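Local coordinates for protein putative hydroxymethylglutaryl-CoA synthase (Streptococcus mutans, PDB 3SQZ) that probably makes 3-hydroxy-3-methylglutaryl-CoA from acetyl-CoA and acetoacetyl-CoA, and holds coenzyme A in a thiolase-fold scaffold, at residues A[69-74]-A[183-188]; A[87-92]-A[170-175]; A[164-169]-A[195-200]. All blocks are in the same frame, centred on the assembly; numbering follows the deposited sequence.

Strand 166-175 runs through contacts 2 and 3, and its neighbour 188-198 carries the second half of contact 3 and, at Gly188, the end of contact 1. Contact 2 lies deepest, a mainly apolar seat of a helix on the sheet, with no hydrogen bond between its segments. Contact 3, about 19 Å away between centres, is at the far, partly exposed end of strand 166-175, where it pairs with 188-198 through backbone hydrogen bonds and charged side chains gather. Contact 1 is buried and lines part of the coenzyme A pocket. It meets contact 2 through a probable hydrogen bond of Ala175 N to Gly188 O, whereas its nearest atoms are about 17 Å from contact 3.

Contact 1. Residues A[69-74]-A[183-188]; sequences KGLLLN and GESTQG. With COA (coenzyme A), chain D.
Leu71 and Ser185 meet because Leu71 sets CG anti to its carbonyl carbon (chi1 -58°) while Ser185 swings OG between its backbone N and carbonyl carbon (chi1 58°). Leu71 CD1 then comes within 3.3 Å of Ser185 OG, which also makes a weak hydrogen bond to Pro182 O, and the other branch, CD2, turns to the ligand and lies 3.8 Å from CEP, a methyl carbon of the pantetheine arm of coenzyme A. A branched apolar residue suits this place, since one methyl packs on the protein and the other on the ligand. Leu73 CD1 closes to 3.2 Å on Ser185 O, a buried oxygen with no hydrogen-bond partner in the model, so apolar contact is what it gets from this side chain. In this thiolase-fold enzyme the end of helix 64-71 and the loop between strands 166-175 and 188-198 thus line part of the coenzyme A pocket, to which Tyr177, Pro182, Lys66, Lys272 and Lys276 add hydrogen bonds to the ligand. Threonine suits position 186 because one hydroxyl both accepts and donates: Thr186 OG1 gives its hydrogen to Gly183 O at 3.1 Å and takes a bent bond from N8P of coenzyme A at 2.9 Å (136° at the hydrogen). The backbone N of Thr186 reaches Gly183 O from the same face, at 2.8 Å. Gly70, without a side chain, lets the ribose lie against the helix: its CA is 3.0 Å from O4B of coenzyme A, and that oxygen crowds the place of a CB.

Contact 2. Residues A[87-92]-A[170-175]; sequences TLAAGS and LASDIA
This is a helix-on-sheet contact in the interior of the thiolase fold: helix 85-94 lies against strand 166-175, an inner strand of the large mixed sheet, between 105-111 and 188-198, and runs roughly antiparallel to it at 141°. The axes approach to 7.9 Å, which is close for such a pair, and the small residues at the interface explain it. Ala89 CB rests 3.9 Å from Ser172 CB at the point of nearest backbones. Leu170 flanks this pair on one side, its CG 4.1 Å from Ala89 CB and its CD1 3.8 Å from Ala89 O. On the other side Leu88 and Ile174 run nearly perpendicular to each other, Leu88 CD1 meeting Ile174 CG1 at 4.1 Å. With OG anti to the backbone N (chi1 -178°), Ser172 lays its hydroxyl alongside Leu88 CB and donates to the carbonyl of Val85, in the first turn of the same helix. Ser92, by contrast, turns OG (chi1 67°) back onto Ala89 O of its own helix, 2.9 Å away, and has a further partner in Ser191 OG. From the other face of the strand, Asp173 extends its carboxylate to Ser114, Thr313 and the backbone N of Glu113, a residue predicted to be an active-site proton donor/acceptor. No hydrogen bond joins the two segments themselves, so they are held mainly by the fit of methyl and methylene groups, while the buried serine hydroxyls have their hydrogen bonds met by neighbouring groups.

Contact 3. Residues A[164-169]-A[195-200]; sequences DTRVLV and LVKKDP
Arg166 and Lys197 lie side by side on neighbouring strands 166-175 and 188-198, an antiparallel pair in the large mixed sheet of the thiolase fold. The short strand axes run at 159° to each other. Starting at the root, Arg166 CB packs 4.1 Å from Leu195 CD1, beside the carbonyl of Val196. With CG anti to the carbonyl carbon (chi1 -55°) and the chain extended as far as NE, the arginine follows Lys197 outward: its CG packs on Lys197 CB, its CD lies beside Lys197 CD and CE, and its NE is 3.5 Å from Lys197 CE. That methylene sits over one face of the guanidinium, 3.3 Å from its plane and nearer its border than its centre. The long aliphatic stems thus pack although both tips are positive, and the charges find separate partners. Arg166 NH1 and NH2 form salt bridges to Glu100 and Asp101, and these carboxylates probably ease the approach of Lys197 NZ, 4.7 Å from Arg166 NH1. The lysine bends at its last two torsions and sends NZ back to its own strand, donating to Lys198 O at 2.8 Å. Beyond this partly exposed margin the pair becomes apolar. Val167 and Val196 form a hydrogen-bonded pair: Val167 N donates to Val196 O at 3.0 Å, and Val196 N returns a nearly straight bond to Val167 O (2.8 Å, 175°). Their beta-branched side chains suit an extended strand and face helix 147-161, whereas Leu168 and Leu195, a non-hydrogen-bonded pair, lie on the other face of the sheet. Where the strands part, a single water takes over, donating to Thr165 O at 2.7 Å and accepting from Lys198 N.

Contact 1. Residues A[69-74]-A[183-188]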
ATOM      1  N   LYS A  69       2.168  19.652 -10.062  1.00 18.09           N
ATOM      2  CA  LYS A  69       3.616  19.840  -9.925  1.00 18.61           C
ATOM      3  C   LYS A  69       4.097  19.772  -8.475  1.00 17.27           C
ATOM      4  O   LYS A  69       5.154  19.207  -8.186  1.00 18.21           O
ATOM      5  CB  LYS A  69       4.051  21.170 -10.548  1.00 20.69           C
ATOM      6  CG  LYS A  69       3.794  21.268 -12.041  1.00 22.88           C
ATOM      7  CD  LYS A  69       4.350  22.558 -12.622  1.00 24.57           C
ATOM      8  N   GLY A  70       3.325  20.358  -7.565  1.00 16.48           N
ATOM      9  CA  GLY A  70       3.709  20.413  -6.167  1.00 15.85           C
ATOM     10  C   GLY A  70       3.697  19.052  -5.494  1.00 14.77           C
ATOM     11  O   GLY A  70       4.684  18.640  -4.888  1.00 16.40           O
ATOM     12  N   LEU A  71       2.573  18.351  -5.604  1.00 13.74           N
ATOM     13  CA  LEU A  71       2.433  17.026  -5.001  1.00 13.18           C
ATOM     14  C   LEU A  71       2.790  15.905  -5.963  1.00 12.93           C
ATOM     15  O   LEU A  71       3.048  14.782  -5.534  1.00 13.19           O
ATOM     16  CB  LEU A  71       1.001  16.813  -4.508  1.00 14.13           C
ATOM     17  CG  LEU A  71       0.484  17.832  -3.497  1.00 15.77           C
ATOM     18  CD1 LEU A  71      -0.951  17.502  -3.110  1.00 17.05           C
ATOM     19  CD2 LEU A  71       1.394  17.878  -2.280  1.00 17.60           C
ATOM     20  N   LEU A  72       2.788  16.216  -7.259  1.00 13.14           N
ATOM     21  CA  LEU A  72       2.911  15.211  -8.321  1.00 13.98           C
ATOM     22  C   LEU A  72       1.760  14.202  -8.282  1.00 13.99           C
ATOM     23  O   LEU A  72       1.969  12.990  -8.381  1.00 14.70           O
ATOM     24  CB  LEU A  72       4.279  14.518  -8.302  1.00 15.36           C
ATOM     25  CG  LEU A  72       5.475  15.440  -8.579  1.00 17.10           C
ATOM     26  CD1 LEU A  72       6.779  14.717  -8.304  1.00 17.20           C
ATOM     27  CD2 LEU A  72       5.455  15.978 -10.006  1.00 18.97           C
ATOM     28  N   LEU A  73       0.544  14.717  -8.126  1.00 14.20           N
ATOM     29  CA  LEU A  73      -0.663  13.895  -8.140  1.00 13.90           C
ATOM     30  C   LEU A  73      -1.619  14.350  -9.232  1.00 13.50           C
ATOM     31  O   LEU A  73      -1.858  15.548  -9.402  1.00 15.39           O
ATOM     32  CB  LEU A  73      -1.390  13.962  -6.794  1.00 14.53           C
ATOM     33  CG  LEU A  73      -0.784  13.165  -5.640  1.00 14.87           C
ATOM     34  CD1 LEU A  73      -1.484  13.508  -4.331  1.00 16.42           C
ATOM     35  CD2 LEU A  73      -0.887  11.673  -5.919  1.00 15.81           C
ATOM     36  N   ASN A  74      -2.184  13.386  -9.948  1.00 12.49           N
ATOM     37  CA  ASN A  74      -3.180  13.656 -10.980  1.00 12.46           C
ATOM     38  C   ASN A  74      -4.604  13.349 -10.529  1.00 11.07           C
ATOM     39  O   ASN A  74      -5.540  14.050 -10.895  1.00 11.71           O
ATOM     40  CB  ASN A  74      -2.879  12.842 -12.239  1.00 13.15           C
ATOM     41  CG  ASN A  74      -1.539  13.179 -12.845  1.00 17.05           C
ATOM     42  OD1 ASN A  74      -0.873  12.319 -13.420  1.00 19.23           O
ATOM     43  ND2 ASN A  74      -1.131  14.432 -12.717  1.00 17.98           N
ATOM     44  N   GLY A 183      -4.444  17.663   4.194  1.00 13.60           N
ATOM     45  CA  GLY A 183      -4.320  16.298   3.723  1.00 13.03           C
ATOM     46  C   GLY A 183      -5.387  15.840   2.746  1.00 12.23           C
ATOM     47  O   GLY A 183      -5.304  14.729   2.235  1.00 12.90           O
ATOM     48  N   GLU A 184      -6.384  16.679   2.473  1.00 12.09           N
ATOM     49  CA  GLU A 184      -7.444  16.273   1.562  1.00 11.43           C
ATOM     50  C   GLU A 184      -6.881  15.870   0.203  1.00 11.74           C
ATOM     51  O   GLU A 184      -7.399  14.963  -0.464  1.00 12.27           O
ATOM     52  CB  GLU A 184      -8.467  17.396   1.392  1.00 11.80           C
ATOM     53  CG  GLU A 184      -9.720  16.917   0.701  1.00 12.27           C
ATOM     54  CD  GLU A 184     -10.784  17.991   0.540  1.00 12.07           C
ATOM     55  OE1 GLU A 184     -11.926  17.619   0.215  1.00 12.46           O
ATOM     56  OE2 GLU A 184     -10.498  19.197   0.731  1.00 13.51           O
ATOM     57  N   SER A 185      -5.815  16.551  -0.202  1.00 12.29           N
ATOM     58  CA  SER A 185      -5.189  16.281  -1.482  1.00 13.70           C
ATOM     59  C   SER A 185      -4.326  15.018  -1.487  1.00 13.15           C
ATOM     60  O   SER A 185      -3.855  14.619  -2.549  1.00 15.32           O
ATOM     61  CB  SER A 185      -4.339  17.473  -1.900  1.00 15.95           C
ATOM     62  OG  SER A 185      -3.374  17.734  -0.906  1.00 17.96           O
ATOM     63  N   THR A 186      -4.099  14.416  -0.318  1.00 12.48           N
ATOM     64  CA  THR A 186      -3.317  13.181  -0.221  1.00 13.84           C
ATOM     65  C   THR A 186      -4.162  12.028   0.311  1.00 12.35           C
ATOM     66  O   THR A 186      -3.690  11.182   1.092  1.00 13.98           O
ATOM     67  CB  THR A 186      -2.018  13.364   0.603  1.00 14.59           C
ATOM     68  OG1 THR A 186      -2.323  13.799   1.933  1.00 15.69           O
ATOM     69  CG2 THR A 186      -1.126  14.390  -0.066  1.00 15.51           C
ATOM     70  N   GLN A 187      -5.406  11.986  -0.156  1.00 11.60           N
ATOM     71  CA  GLN A 187      -6.320  10.885   0.121  1.00 11.22           C
ATOM     72  C   GLN A 187      -6.122   9.760  -0.900  1.00 10.40           C
ATOM     73  O   GLN A 187      -5.305   9.887  -1.818  1.00 12.24           O
ATOM     74  CB  GLN A 187      -7.756  11.420   0.162  1.00 10.95           C
ATOM     75  CG  GLN A 187      -7.961  12.281   1.404  1.00 11.01           C
ATOM     76  CD  GLN A 187      -9.315  12.948   1.534  1.00 11.01           C
ATOM     77  OE1 GLN A 187      -9.814  13.107   2.648  1.00 11.92           O
ATOM     78  NE2 GLN A 187      -9.899  13.382   0.419  1.00 11.93           N
ATOM     79  N   GLY A 188      -6.832   8.645  -0.728  1.00  9.42           N
ATOM     80  CA  GLY A 188      -6.722   7.527  -1.645  1.00  9.92           C
ATOM     81  C   GLY A 188      -7.283   6.259  -1.034  1.00  8.96           C
ATOM     82  O   GLY A 188      -7.766   6.262   0.104  1.00  9.42           O
TER
HETATM   83  N1A COA D 601       2.999  25.320  -8.355  1.00 29.70           N
HETATM   84  C2A COA D 601       3.846  24.318  -8.035  1.00 28.91           C
HETATM   85  N3A COA D 601       3.958  23.899  -6.721  1.00 28.18           N
HETATM   86  C4A COA D 601       3.210  24.502  -5.758  1.00 28.01           C
HETATM   87  C5A COA D 601       2.334  25.538  -6.080  1.00 28.84           C
HETATM   88  C6A COA D 601       2.225  25.944  -7.356  1.00 29.44           C
HETATM   89  N6A COA D 601       1.324  27.003  -7.704  1.00 30.16           N
HETATM   90  N7A COA D 601       1.714  25.956  -4.931  1.00 28.97           N
HETATM   91  C8A COA D 601       2.176  25.221  -3.914  1.00 28.40           C
HETATM   92  N9A COA D 601       3.132  24.324  -4.453  1.00 27.21           N
HETATM   93  C1B COA D 601       3.784  23.240  -3.731  1.00 26.40           C
HETATM   94  C2B COA D 601       5.090  23.375  -2.900  1.00 25.82           C
HETATM   95  O2B COA D 601       6.045  24.336  -2.949  1.00 26.13           O
HETATM   96  C3B COA D 601       5.292  21.939  -2.449  1.00 24.61           C
HETATM   97  O3B COA D 601       6.354  21.133  -2.779  1.00 23.42           O
HETATM   98  P3B COA D 601       7.749  21.293  -2.135  1.00 22.41           P
HETATM   99  O7A COA D 601       7.708  20.694  -0.681  1.00 23.47           O
HETATM  100  O8A COA D 601       8.693  20.453  -3.053  1.00 23.62           O
HETATM  101  O9A COA D 601       8.144  22.747  -2.117  1.00 24.25           O
HETATM  102  C4B COA D 601       3.896  21.473  -2.292  1.00 24.40           C
HETATM  103  O4B COA D 601       3.305  21.876  -3.543  1.00 24.25           O
HETATM  104  C5B COA D 601       3.159  21.366  -1.000  1.00 25.14           C
HETATM  105  O5B COA D 601       2.966  22.695  -0.598  1.00 25.57           O
HETATM  106  P1A COA D 601       2.238  23.010   0.770  1.00 25.08           P
HETATM  107  O1A COA D 601       2.993  22.297   1.962  1.00 26.72           O
HETATM  108  O2A COA D 601       2.174  24.509   0.981  1.00 26.44           O
HETATM  109  O3A COA D 601       0.775  22.395   0.628  1.00 25.60           O
HETATM  110  P2A COA D 601      -0.191  22.075   1.848  1.00 26.99           P
HETATM  111  O4A COA D 601      -0.000  23.117   3.011  1.00 29.13           O
HETATM  112  O5A COA D 601      -1.622  22.095   1.362  1.00 29.47           O
HETATM  113  O6A COA D 601       0.156  20.618   2.411  1.00 23.14           O
HETATM  114  CBP COA D 601       0.872  18.297   2.349  1.00 21.77           C
HETATM  115  CCP COA D 601       0.693  19.599   1.609  1.00 22.95           C
HETATM  116  CDP COA D 601       1.840  18.503   3.464  1.00 23.25           C
HETATM  117  CEP COA D 601       1.404  17.231   1.422  1.00 21.49           C
HETATM  118  CAP COA D 601      -0.476  17.892   2.878  1.00 20.32           C
HETATM  119  OAP COA D 601      -1.306  17.448   1.882  1.00 19.90           O
HETATM  120  C9P COA D 601      -0.389  16.886   4.008  1.00 20.14           C
HETATM  121  O9P COA D 601      -0.053  17.196   5.147  1.00 20.57           O
HETATM  122  N8P COA D 601      -0.788  15.509   3.665  1.00 19.37           N
HETATM  123  C7P COA D 601      -0.595  14.415   4.597  1.00 19.36           C
HETATM  124  C6P COA D 601       0.853  14.004   4.768  1.00 20.80           C
HETATM  125  C5P COA D 601       1.028  12.758   5.637  1.00 19.98           C
HETATM  126  O5P COA D 601       0.126  11.967   5.790  1.00 18.49           O
HETATM  127  N4P COA D 601       2.324  12.492   6.203  1.00 20.24           N
HETATM  128  C3P COA D 601       2.550  11.248   6.954  1.00 19.64           C
HETATM  129  C2P COA D 601       3.446  10.228   6.308  1.00 21.71           C
HETATM  130  S1P COA D 601       4.961  10.832   5.638  1.00 24.23           S

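Contact 2. Residues A[87-92]-A[170-175]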
ATOM      1  N   THR A  87     -12.995  -5.437   2.108  1.00  9.46           N
ATOM      2  CA  THR A  87     -13.368  -5.759   0.737  1.00  9.74           C
ATOM      3  C   THR A  87     -12.231  -5.483  -0.237  1.00  8.83           C
ATOM      4  O   THR A  87     -12.013  -6.257  -1.166  1.00  9.50           O
ATOM      5  CB  THR A  87     -14.649  -5.038   0.313  1.00 10.01           C
ATOM      6  OG1 THR A  87     -14.458  -3.632   0.442  1.00 10.42           O
ATOM      7  CG2 THR A  87     -15.803  -5.460   1.203  1.00 11.20           C
ATOM      8  N   LEU A  88     -11.502  -4.389  -0.028  1.00  9.18           N
ATOM      9  CA  LEU A  88     -10.345  -4.112  -0.873  1.00  9.15           C
ATOM     10  C   LEU A  88      -9.285  -5.198  -0.689  1.00  8.93           C
ATOM     11  O   LEU A  88      -8.695  -5.666  -1.669  1.00  9.51           O
ATOM     12  CB  LEU A  88      -9.772  -2.724  -0.584  1.00  9.65           C
ATOM     13  CG  LEU A  88     -10.669  -1.549  -0.981  1.00 10.85           C
ATOM     14  CD1 LEU A  88     -10.096  -0.259  -0.430  1.00 12.77           C
ATOM     15  CD2 LEU A  88     -10.862  -1.467  -2.495  1.00 12.74           C
ATOM     16  N   ALA A  89      -9.049  -5.607   0.559  1.00  9.22           N
ATOM     17  CA  ALA A  89      -8.055  -6.641   0.838  1.00  9.49           C
ATOM     18  C   ALA A  89      -8.448  -7.957   0.158  1.00  9.67           C
ATOM     19  O   ALA A  89      -7.630  -8.591  -0.521  1.00 10.23           O
ATOM     20  CB  ALA A  89      -7.883  -6.836   2.332  1.00 10.43           C
ATOM     21  N   ALA A  90      -9.711  -8.355   0.301  1.00 10.00           N
ATOM     22  CA  ALA A  90     -10.172  -9.591  -0.315  1.00 10.59           C
ATOM     23  C   ALA A  90     -10.089  -9.503  -1.837  1.00 10.10           C
ATOM     24  O   ALA A  90      -9.720 -10.472  -2.495  1.00 10.82           O
ATOM     25  CB  ALA A  90     -11.590  -9.914   0.135  1.00 11.20           C
ATOM     26  N   GLY A  91     -10.441  -8.349  -2.406  1.00 10.05           N
ATOM     27  CA  GLY A  91     -10.329  -8.153  -3.841  1.00  9.99           C
ATOM     28  C   GLY A  91      -8.899  -8.311  -4.324  1.00  9.89           C
ATOM     29  O   GLY A  91      -8.643  -8.952  -5.347  1.00 11.02           O
ATOM     30  N   SER A  92      -7.948  -7.739  -3.592  1.00  9.52           N
ATOM     31  CA  SER A  92      -6.559  -7.801  -4.035  1.00 10.04           C
ATOM     32  C   SER A  92      -6.041  -9.240  -4.008  1.00  9.92           C
ATOM     33  O   SER A  92      -5.285  -9.648  -4.883  1.00 11.62           O
ATOM     34  CB  SER A  92      -5.667  -6.840  -3.233  1.00 10.35           C
ATOM     35  OG  SER A  92      -5.528  -7.207  -1.867  1.00  9.98           O
ATOM     36  N   LEU A 170      -1.669  -8.800   3.289  1.00  9.29           N
ATOM     37  CA  LEU A 170      -2.535  -7.773   2.725  1.00  9.03           C
ATOM     38  C   LEU A 170      -2.143  -6.441   3.327  1.00  9.29           C
ATOM     39  O   LEU A 170      -1.961  -6.340   4.539  1.00 11.23           O
ATOM     40  CB  LEU A 170      -4.000  -8.039   3.073  1.00 11.00           C
ATOM     41  CG  LEU A 170      -4.694  -9.326   2.628  1.00 13.12           C
ATOM     42  CD1 LEU A 170      -4.375  -9.711   1.195  1.00 12.37           C
ATOM     43  CD2 LEU A 170      -4.439 -10.471   3.582  1.00 15.44           C
ATOM     44  N   ALA A 171      -2.027  -5.425   2.480  1.00  9.06           N
ATOM     45  CA  ALA A 171      -1.747  -4.061   2.917  1.00  8.96           C
ATOM     46  C   ALA A 171      -2.858  -3.204   2.344  1.00  8.99           C
ATOM     47  O   ALA A 171      -2.830  -2.862   1.154  1.00 11.08           O
ATOM     48  CB  ALA A 171      -0.408  -3.609   2.393  1.00  9.54           C
ATOM     49  N   SER A 172      -3.846  -2.883   3.179  1.00  8.88           N
ATOM     50  CA  SER A 172      -5.112  -2.332   2.711  1.00  9.21           C
ATOM     51  C   SER A 172      -5.489  -1.127   3.553  1.00  8.51           C
ATOM     52  O   SER A 172      -5.428  -1.181   4.776  1.00  9.06           O
ATOM     53  CB  SER A 172      -6.200  -3.391   2.826  1.00  9.18           C
ATOM     54  OG  SER A 172      -7.423  -2.889   2.330  1.00  9.35           O
ATOM     55  N   ASP A 173      -5.888  -0.039   2.900  1.00  8.88           N
ATOM     56  CA  ASP A 173      -6.141   1.205   3.619  1.00  9.15           C
ATOM     57  C   ASP A 173      -6.973   2.165   2.785  1.00  8.96           C
ATOM     58  O   ASP A 173      -6.969   2.120   1.543  1.00  9.67           O
ATOM     59  CB  ASP A 173      -4.823   1.895   4.000  1.00  9.53           C
ATOM     60  CG  ASP A 173      -4.288   1.455   5.359  1.00  8.68           C
ATOM     61  OD1 ASP A 173      -3.128   0.995   5.420  1.00  9.70           O
ATOM     62  OD2 ASP A 173      -5.011   1.616   6.365  1.00  8.72           O
ATOM     63  N   ILE A 174      -7.657   3.057   3.497  1.00  9.16           N
ATOM     64  CA  ILE A 174      -8.358   4.177   2.897  1.00  9.82           C
ATOM     65  C   ILE A 174      -7.851   5.427   3.599  1.00  9.74           C
ATOM     66  O   ILE A 174      -8.071   5.610   4.803  1.00 11.08           O
ATOM     67  CB  ILE A 174      -9.875   4.031   3.046  1.00 11.27           C
ATOM     68  CG1 ILE A 174     -10.345   2.817   2.244  1.00 12.89           C
ATOM     69  CG2 ILE A 174     -10.583   5.294   2.573  1.00 12.22           C
ATOM     70  CD1 ILE A 174     -11.763   2.404   2.527  1.00 15.13           C
ATOM     71  N   ALA A 175      -7.141   6.264   2.845  1.00 10.00           N
ATOM     72  CA  ALA A 175      -6.563   7.482   3.384  1.00  9.78           C
ATOM     73  C   ALA A 175      -7.595   8.595   3.279  1.00  9.54           C
ATOM     74  O   ALA A 175      -7.954   9.031   2.185  1.00  9.99           O
ATOM     75  CB  ALA A 175      -5.286   7.835   2.656  1.00 11.13           C
TER

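Contact 3. Residues A[164-169]-A[195-200]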
ATOM      1  N   ASP A 164       6.995 -25.721   3.076  1.00 14.93           N
ATOM      2  CA  ASP A 164       5.863 -26.159   2.265  1.00 16.24           C
ATOM      3  C   ASP A 164       4.659 -25.222   2.373  1.00 15.37           C
ATOM      4  O   ASP A 164       3.666 -25.404   1.669  1.00 16.72           O
ATOM      5  CB  ASP A 164       5.447 -27.581   2.649  1.00 18.33           C
ATOM      6  N   THR A 165       4.744 -24.229   3.251  1.00 13.21           N
ATOM      7  CA  THR A 165       3.607 -23.355   3.502  1.00 13.15           C
ATOM      8  C   THR A 165       3.688 -22.075   2.685  1.00 11.86           C
ATOM      9  O   THR A 165       4.727 -21.753   2.095  1.00 12.73           O
ATOM     10  CB  THR A 165       3.479 -22.983   5.005  1.00 14.37           C
ATOM     11  OG1 THR A 165       4.543 -22.098   5.381  1.00 14.47           O
ATOM     12  CG2 THR A 165       3.514 -24.225   5.887  1.00 15.80           C
ATOM     13  N   ARG A 166       2.578 -21.350   2.666  1.00 11.42           N
ATOM     14  CA  ARG A 166       2.499 -20.064   1.979  1.00 11.18           C
ATOM     15  C   ARG A 166       1.842 -19.069   2.915  1.00 10.15           C
ATOM     16  O   ARG A 166       1.078 -19.452   3.817  1.00 10.81           O
ATOM     17  CB  ARG A 166       1.710 -20.187   0.668  1.00 11.51           C
ATOM     18  CG  ARG A 166       2.285 -21.249  -0.240  1.00 12.53           C
ATOM     19  CD  ARG A 166       1.545 -21.431  -1.557  1.00 13.16           C
ATOM     20  NE  ARG A 166       2.131 -22.582  -2.231  1.00 14.43           N
ATOM     21  CZ  ARG A 166       1.739 -23.081  -3.394  1.00 15.11           C
ATOM     22  NH1 ARG A 166       2.363 -24.140  -3.886  1.00 16.41           N
ATOM     23  NH2 ARG A 166       0.734 -22.538  -4.062  1.00 15.10           N
ATOM     24  N   VAL A 167       2.139 -17.789   2.719  1.00 10.22           N
ATOM     25  CA  VAL A 167       1.573 -16.755   3.575  1.00  9.88           C
ATOM     26  C   VAL A 167       0.977 -15.664   2.704  1.00  9.29           C
ATOM     27  O   VAL A 167       1.562 -15.279   1.690  1.00 10.44           O
ATOM     28  CB  VAL A 167       2.644 -16.145   4.518  1.00 10.18           C
ATOM     29  CG1 VAL A 167       2.055 -15.015   5.351  1.00 10.46           C
ATOM     30  CG2 VAL A 167       3.238 -17.226   5.405  1.00 11.17           C
ATOM     31  N   LEU A 168      -0.189 -15.172   3.103  1.00  9.16           N
ATOM     32  CA  LEU A 168      -0.841 -14.079   2.408  1.00  9.42           C
ATOM     33  C   LEU A 168      -0.717 -12.816   3.248  1.00  8.81           C
ATOM     34  O   LEU A 168      -1.190 -12.775   4.393  1.00  9.47           O
ATOM     35  CB  LEU A 168      -2.308 -14.418   2.196  1.00  9.58           C
ATOM     36  CG  LEU A 168      -3.153 -13.343   1.514  1.00 10.11           C
ATOM     37  CD1 LEU A 168      -2.638 -13.051   0.106  1.00 10.89           C
ATOM     38  CD2 LEU A 168      -4.609 -13.760   1.507  1.00 11.13           C
ATOM     39  N   VAL A 169      -0.066 -11.799   2.686  1.00  9.15           N
ATOM     40  CA  VAL A 169       0.061 -10.497   3.312  1.00  9.36           C
ATOM     41  C   VAL A 169      -0.813  -9.506   2.563  1.00  9.17           C
ATOM     42  O   VAL A 169      -0.725  -9.401   1.342  1.00  9.89           O
ATOM     43  CB  VAL A 169       1.530 -10.013   3.296  1.00 10.65           C
ATOM     44  CG1 VAL A 169       1.657  -8.582   3.819  1.00 11.92           C
ATOM     45  CG2 VAL A 169       2.398 -10.967   4.107  1.00 11.94           C
ATOM     46  N   LEU A 195       1.667 -12.827  -2.023  1.00 10.14           N
ATOM     47  CA  LEU A 195       1.782 -14.226  -1.661  1.00 10.45           C
ATOM     48  C   LEU A 195       3.248 -14.546  -1.472  1.00 10.22           C
ATOM     49  O   LEU A 195       4.053 -14.360  -2.398  1.00 11.15           O
ATOM     50  CB  LEU A 195       1.183 -15.096  -2.755  1.00 11.82           C
ATOM     51  CG  LEU A 195       1.174 -16.589  -2.425  1.00 13.92           C
ATOM     52  CD1 LEU A 195       0.182 -16.899  -1.298  1.00 13.23           C
ATOM     53  CD2 LEU A 195       0.865 -17.400  -3.662  1.00 16.41           C
ATOM     54  N   VAL A 196       3.594 -15.023  -0.280  1.00 10.39           N
ATOM     55  CA  VAL A 196       4.971 -15.334   0.061  1.00 10.95           C
ATOM     56  C   VAL A 196       5.148 -16.846   0.130  1.00 11.22           C
ATOM     57  O   VAL A 196       4.339 -17.531   0.755  1.00 11.47           O
ATOM     58  CB  VAL A 196       5.352 -14.681   1.409  1.00 11.69           C
ATOM     59  CG1 VAL A 196       6.766 -15.089   1.839  1.00 12.39           C
ATOM     60  CG2 VAL A 196       5.210 -13.166   1.311  1.00 13.21           C
ATOM     61  N   LYS A 197       6.174 -17.359  -0.547  1.00 11.82           N
ATOM     62  CA  LYS A 197       6.462 -18.788  -0.532  1.00 12.53           C
ATOM     63  C   LYS A 197       7.903 -19.043  -0.944  1.00 12.45           C
ATOM     64  O   LYS A 197       8.631 -18.128  -1.327  1.00 12.48           O
ATOM     65  CB  LYS A 197       5.503 -19.557  -1.443  1.00 13.61           C
ATOM     66  CG  LYS A 197       5.647 -19.203  -2.911  1.00 15.29           C
ATOM     67  CD  LYS A 197       4.634 -19.939  -3.776  1.00 17.13           C
ATOM     68  CE  LYS A 197       4.954 -21.418  -3.896  1.00 18.78           C
ATOM     69  NZ  LYS A 197       6.238 -21.652  -4.616  1.00 19.30           N
ATOM     70  N   LYS A 198       8.314 -20.297  -0.833  1.00 13.15           N
ATOM     71  CA  LYS A 198       9.623 -20.721  -1.298  1.00 14.23           C
ATOM     72  C   LYS A 198       9.674 -20.674  -2.821  1.00 13.83           C
ATOM     73  O   LYS A 198       8.654 -20.838  -3.488  1.00 15.42           O
ATOM     74  CB  LYS A 198       9.905 -22.139  -0.793  1.00 16.59           C
ATOM     75  CG  LYS A 198      11.314 -22.622  -1.051  1.00 20.28           C
ATOM     76  CD  LYS A 198      11.561 -23.974  -0.404  1.00 22.78           C
ATOM     77  CE  LYS A 198      11.062 -25.114  -1.279  1.00 26.81           C
ATOM     78  NZ  LYS A 198       9.593 -25.056  -1.513  1.00 28.33           N
ATOM     79  N   ASP A 199      10.862 -20.442  -3.369  1.00 13.50           N
ATOM     80  CA  ASP A 199      11.038 -20.368  -4.817  1.00 14.31           C
ATOM     81  C   ASP A 199      10.044 -19.403  -5.452  1.00 13.52           C
ATOM     82  O   ASP A 199       9.300 -19.756  -6.371  1.00 14.44           O
ATOM     83  CB  ASP A 199      10.939 -21.760  -5.419  1.00 17.13           C
ATOM     84  CG  ASP A 199      12.019 -22.678  -4.895  1.00 21.13           C
ATOM     85  OD1 ASP A 199      13.166 -22.202  -4.739  1.00 22.10           O
ATOM     86  OD2 ASP A 199      11.721 -23.855  -4.608  1.00 23.90           O
ATOM     87  N   PRO A 200      10.046 -18.160  -4.967  1.00 12.30           N
ATOM     88  CA  PRO A 200       9.102 -17.160  -5.470  1.00 11.92           C
ATOM     89  C   PRO A 200       9.384 -16.784  -6.919  1.00 11.79           C
ATOM     90  O   PRO A 200      10.532 -16.803  -7.375  1.00 12.44           O
ATOM     91  CB  PRO A 200       9.382 -15.957  -4.576  1.00 12.51           C
ATOM     92  CG  PRO A 200      10.818 -16.101  -4.232  1.00 12.67           C
ATOM     93  CD  PRO A 200      11.018 -17.570  -4.029  1.00 12.92           C
TER
HETATM   94  O   HOH W   1       6.564 -22.408   0.265  1.00 14.71           O